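Local coordinates for Lin1889 protein (Listeria innocua Clip11262, PDB 3B57), which is of unknown function but binds magnesium through an HD domain and is probably a metal-dependent phosphohydrolase, at residues E44-A55 with T113-D121. Residues are numbered along the deposited sequence; the frame is centred on the assembly and turned at random.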
loop_
_atom_site.group_PDB
_atom_site.type_symbol
_atom_site.label_atom_id
_atom_site.label_comp_id
_atom_site.label_asym_id
_atom_site.label_seq_id
_atom_site.Cartn_x
_atom_site.Cartn_y
_atom_site.Cartn_z
ATOM N N GLU A 44 27.710 4.275 13.699
ATOM C CA GLU A 44 27.912 5.716 13.606
ATOM C C GLU A 44 28.240 6.324 14.967
ATOM O O GLU A 44 28.533 7.513 15.073
ATOM C CB GLU A 44 26.670 6.382 13.033
ATOM C CG GLU A 44 26.319 5.936 11.642
ATOM C CD GLU A 44 27.230 6.535 10.589
ATOM O OE1 GLU A 44 27.383 7.774 10.574
ATOM O OE2 GLU A 44 27.782 5.773 9.765
ATOM N N GLY A 45 28.180 5.504 16.009
ATOM C CA GLY A 45 28.487 5.996 17.340
ATOM C C GLY A 45 27.427 6.875 17.981
ATOM O O GLY A 45 26.336 7.035 17.434
ATOM N N GLY A 46 27.756 7.435 19.148
ATOM C CA GLY A 46 26.842 8.301 19.879
ATOM C C GLY A 46 26.412 7.669 21.191
ATOM O O GLY A 46 26.677 6.492 21.427
ATOM N N ASP A 47 25.755 8.451 22.046
ATOM C CA ASP A 47 25.263 7.980 23.348
ATOM C C ASP A 47 24.057 7.069 23.100
ATOM O O ASP A 47 22.925 7.543 22.945
ATOM C CB ASP A 47 24.835 9.184 24.211
ATOM C CG ASP A 47 24.572 8.821 25.685
ATOM O OD1 ASP A 47 23.990 7.735 25.955
ATOM O OD2 ASP A 47 24.933 9.649 26.571
ATOM N N LEU A 48 24.301 5.764 23.083
ATOM C CA LEU A 48 23.246 4.787 22.838
ATOM C C LEU A 48 22.018 4.947 23.741
ATOM O O LEU A 48 20.876 4.774 23.303
ATOM C CB LEU A 48 23.818 3.369 22.973
ATOM C CG LEU A 48 22.909 2.172 22.678
ATOM C CD1 LEU A 48 22.328 2.279 21.270
ATOM C CD2 LEU A 48 23.710 0.898 22.826
ATOM N N PHE A 49 22.248 5.274 25.006
ATOM C CA PHE A 49 21.151 5.443 25.954
ATOM C C PHE A 49 20.340 6.682 25.624
ATOM O O PHE A 49 19.112 6.699 25.724
ATOM C CB PHE A 49 21.700 5.554 27.376
ATOM C CG PHE A 49 20.652 5.831 28.405
ATOM C CD1 PHE A 49 20.560 7.083 29.001
ATOM C CD2 PHE A 49 19.745 4.842 28.770
ATOM C CE1 PHE A 49 19.577 7.352 29.949
ATOM C CE2 PHE A 49 18.761 5.099 29.715
ATOM C CZ PHE A 49 18.676 6.360 30.307
ATOM N N THR A 50 21.043 7.729 25.237
ATOM C CA THR A 50 20.387 8.965 24.896
ATOM C C THR A 50 19.542 8.785 23.619
ATOM O O THR A 50 18.457 9.366 23.491
ATOM C CB THR A 50 21.454 10.064 24.747
ATOM O OG1 THR A 50 21.244 11.051 25.760
ATOM C CG2 THR A 50 21.417 10.707 23.377
ATOM N N ILE A 51 20.050 7.949 22.707
ATOM C CA ILE A 51 19.421 7.622 21.419
ATOM C C ILE A 51 18.222 6.697 21.589
ATOM O O ILE A 51 17.136 6.965 21.079
ATOM C CB ILE A 51 20.456 6.916 20.478
ATOM C CG1 ILE A 51 21.505 7.938 20.005
ATOM C CG2 ILE A 51 19.748 6.218 19.308
ATOM C CD1 ILE A 51 22.753 7.324 19.393
ATOM N N GLU A 52 18.437 5.604 22.308
ATOM C CA GLU A 52 17.403 4.609 22.549
ATOM C C GLU A 52 16.098 5.191 23.125
ATOM O O GLU A 52 15.012 4.750 22.752
ATOM C CB GLU A 52 17.962 3.535 23.478
ATOM C CG GLU A 52 17.550 2.137 23.118
ATOM C CD GLU A 52 18.652 1.143 23.405
ATOM O OE1 GLU A 52 19.805 1.455 23.019
ATOM O OE2 GLU A 52 18.376 0.060 23.992
ATOM N N LEU A 53 16.199 6.175 24.020
ATOM C CA LEU A 53 15.000 6.765 24.604
ATOM C C LEU A 53 14.404 7.804 23.689
ATOM O O LEU A 53 13.188 7.858 23.520
ATOM C CB LEU A 53 15.284 7.419 25.955
ATOM C CG LEU A 53 15.569 6.515 27.149
ATOM C CD1 LEU A 53 15.993 7.362 28.334
ATOM C CD2 LEU A 53 14.345 5.696 27.467
ATOM N N ALA A 54 15.233 8.647 23.096
ATOM C CA ALA A 54 14.662 9.641 22.213
ATOM C C ALA A 54 13.890 8.884 21.140
ATOM O O ALA A 54 12.803 9.296 20.755
ATOM C CB ALA A 54 15.746 10.498 21.595
ATOM N N ALA A 55 14.435 7.759 20.679
ATOM C CA ALA A 55 13.769 6.960 19.649
ATOM C C ALA A 55 12.425 6.425 20.122
ATOM O O ALA A 55 11.450 6.441 19.378
ATOM C CB ALA A 55 14.648 5.803 19.230
ATOM N N THR A 113 23.721 17.102 16.425
ATOM C CA THR A 113 24.616 16.147 17.066
ATOM C C THR A 113 24.383 14.807 16.356
ATOM O O THR A 113 23.352 14.630 15.709
ATOM C CB THR A 113 24.270 16.016 18.570
ATOM O OG1 THR A 113 23.100 15.203 18.739
ATOM C CG2 THR A 113 23.977 17.387 19.160
ATOM N N ILE A 114 25.311 13.860 16.457
ATOM C CA ILE A 114 25.087 12.598 15.770
ATOM C C ILE A 114 23.851 11.895 16.310
ATOM O O ILE A 114 23.110 11.265 15.552
ATOM C CB ILE A 114 26.282 11.640 15.876
ATOM C CG1 ILE A 114 26.089 10.499 14.870
ATOM C CG2 ILE A 114 26.376 11.057 17.276
ATOM C CD1 ILE A 114 27.372 9.984 14.259
ATOM N N GLU A 115 23.621 11.996 17.616
ATOM C CA GLU A 115 22.444 11.362 18.201
ATOM C C GLU A 115 21.189 11.900 17.505
ATOM O O GLU A 115 20.292 11.139 17.152
ATOM C CB GLU A 115 22.362 11.630 19.710
ATOM C CG GLU A 115 23.402 10.904 20.570
ATOM C CD GLU A 115 24.726 11.658 20.715
ATOM O OE1 GLU A 115 24.779 12.875 20.394
ATOM O OE2 GLU A 115 25.717 11.029 21.170
ATOM N N GLU A 116 21.125 13.212 17.300
ATOM C CA GLU A 116 19.969 13.779 16.625
ATOM C C GLU A 116 19.905 13.303 15.175
ATOM O O GLU A 116 18.826 13.193 14.594
ATOM C CB GLU A 116 20.015 15.303 16.678
ATOM C CG GLU A 116 20.079 15.842 18.085
ATOM C CD GLU A 116 20.287 17.343 18.118
ATOM O OE1 GLU A 116 21.184 17.840 17.396
ATOM O OE2 GLU A 116 19.568 18.028 18.879
ATOM N N LYS A 117 21.060 13.017 14.588
ATOM C CA LYS A 117 21.089 12.540 13.211
ATOM C C LYS A 117 20.604 11.103 13.127
ATOM O O LYS A 117 19.750 10.784 12.304
ATOM C CB LYS A 117 22.497 12.636 12.646
ATOM C CG LYS A 117 22.903 14.049 12.330
ATOM C CD LYS A 117 24.352 14.089 11.913
ATOM C CE LYS A 117 24.675 15.417 11.280
ATOM N NZ LYS A 117 23.848 15.618 10.043
ATOM N N ILE A 118 21.145 10.241 13.980
ATOM C CA ILE A 118 20.740 8.848 13.989
ATOM C C ILE A 118 19.218 8.697 14.079
ATOM O O ILE A 118 18.603 8.175 13.156
ATOM C CB ILE A 118 21.356 8.096 15.177
ATOM C CG1 ILE A 118 22.853 8.395 15.273
ATOM C CG2 ILE A 118 21.099 6.607 15.036
ATOM C CD1 ILE A 118 23.640 8.001 14.053
ATOM N N VAL A 119 18.615 9.159 15.178
ATOM C CA VAL A 119 17.167 9.028 15.379
ATOM C C VAL A 119 16.365 9.545 14.213
ATOM O O VAL A 119 15.438 8.884 13.728
ATOM C CB VAL A 119 16.685 9.753 16.651
ATOM C CG1 VAL A 119 15.164 9.784 16.689
ATOM C CG2 VAL A 119 17.202 9.026 17.874
ATOM N N GLN A 120 16.719 10.736 13.760
ATOM C CA GLN A 120 16.040 11.319 12.621
ATOM C C GLN A 120 16.214 10.435 11.373
ATOM O O GLN A 120 15.303 10.338 10.558
ATOM C CB GLN A 120 16.579 12.716 12.373
ATOM C CG GLN A 120 16.304 13.203 10.998
ATOM C CD GLN A 120 16.755 14.608 10.839
ATOM O OE1 GLN A 120 16.004 15.542 11.121
ATOM N NE2 GLN A 120 18.007 14.784 10.421
ATOM N N ASP A 121 17.379 9.802 11.232
ATOM C CA ASP A 121 17.632 8.909 10.105
ATOM C C ASP A 121 16.781 7.661 10.268
ATOM O O ASP A 121 16.194 7.168 9.307
ATOM C CB ASP A 121 19.108 8.494 10.035
ATOM C CG ASP A 121 19.966 9.478 9.239
ATOM O OD1 ASP A 121 19.595 10.669 9.135
ATOM O OD2 ASP A 121 21.028 9.063 8.727
#
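With its CG anti to the carbonyl carbon (chi1 -71°) and a bend at chi2 (87°), the Glu115 side chain folds across the start of helix 48-57 and delivers its carboxylate to the loop before it. There OE2 of Glu115 accepts a hydrogen bond from Asp47 N at 2.7 Å, through the anti lone pair and along a nearly straight N-H...O line. The methylenes of the same chain cross Thr50 and Ile51 at about a right angle, Glu115 CG lying 3.4 Å from Thr50 CG2 and 3.6 Å from Ile51 CG1. Asp47 serves as N-cap, its OD1 accepting a hydrogen bond from Thr50 N from above the carboxylate plane, so both its backbone and side chain help fix this helix start. Gly46 brings its CA close to the carboxylate and to Ile114 CG2. At the end of helix 27-44, Glu44 CB meets Ile118 CD1 at 3.6 Å, while OE2 of Glu44 is hydrogen-bonded to Thr176. One turn after Glu115, Val119 CG2 fits among Ile51, Ala54 and Ala55, 4.1 Å from Ile51 CG2. The axes of segments 48-55 and 114-121 come within 9.6 Å and cross at -38°. Val119 also lies near two magnesium ligands of the HD site, Asp123 further along helix 114-125 and His58 just after helix 48-57. Helix 27-44 packs against Ile118 and Ala55, and helix 87-100 closes over Thr50, Ala54 and Val119.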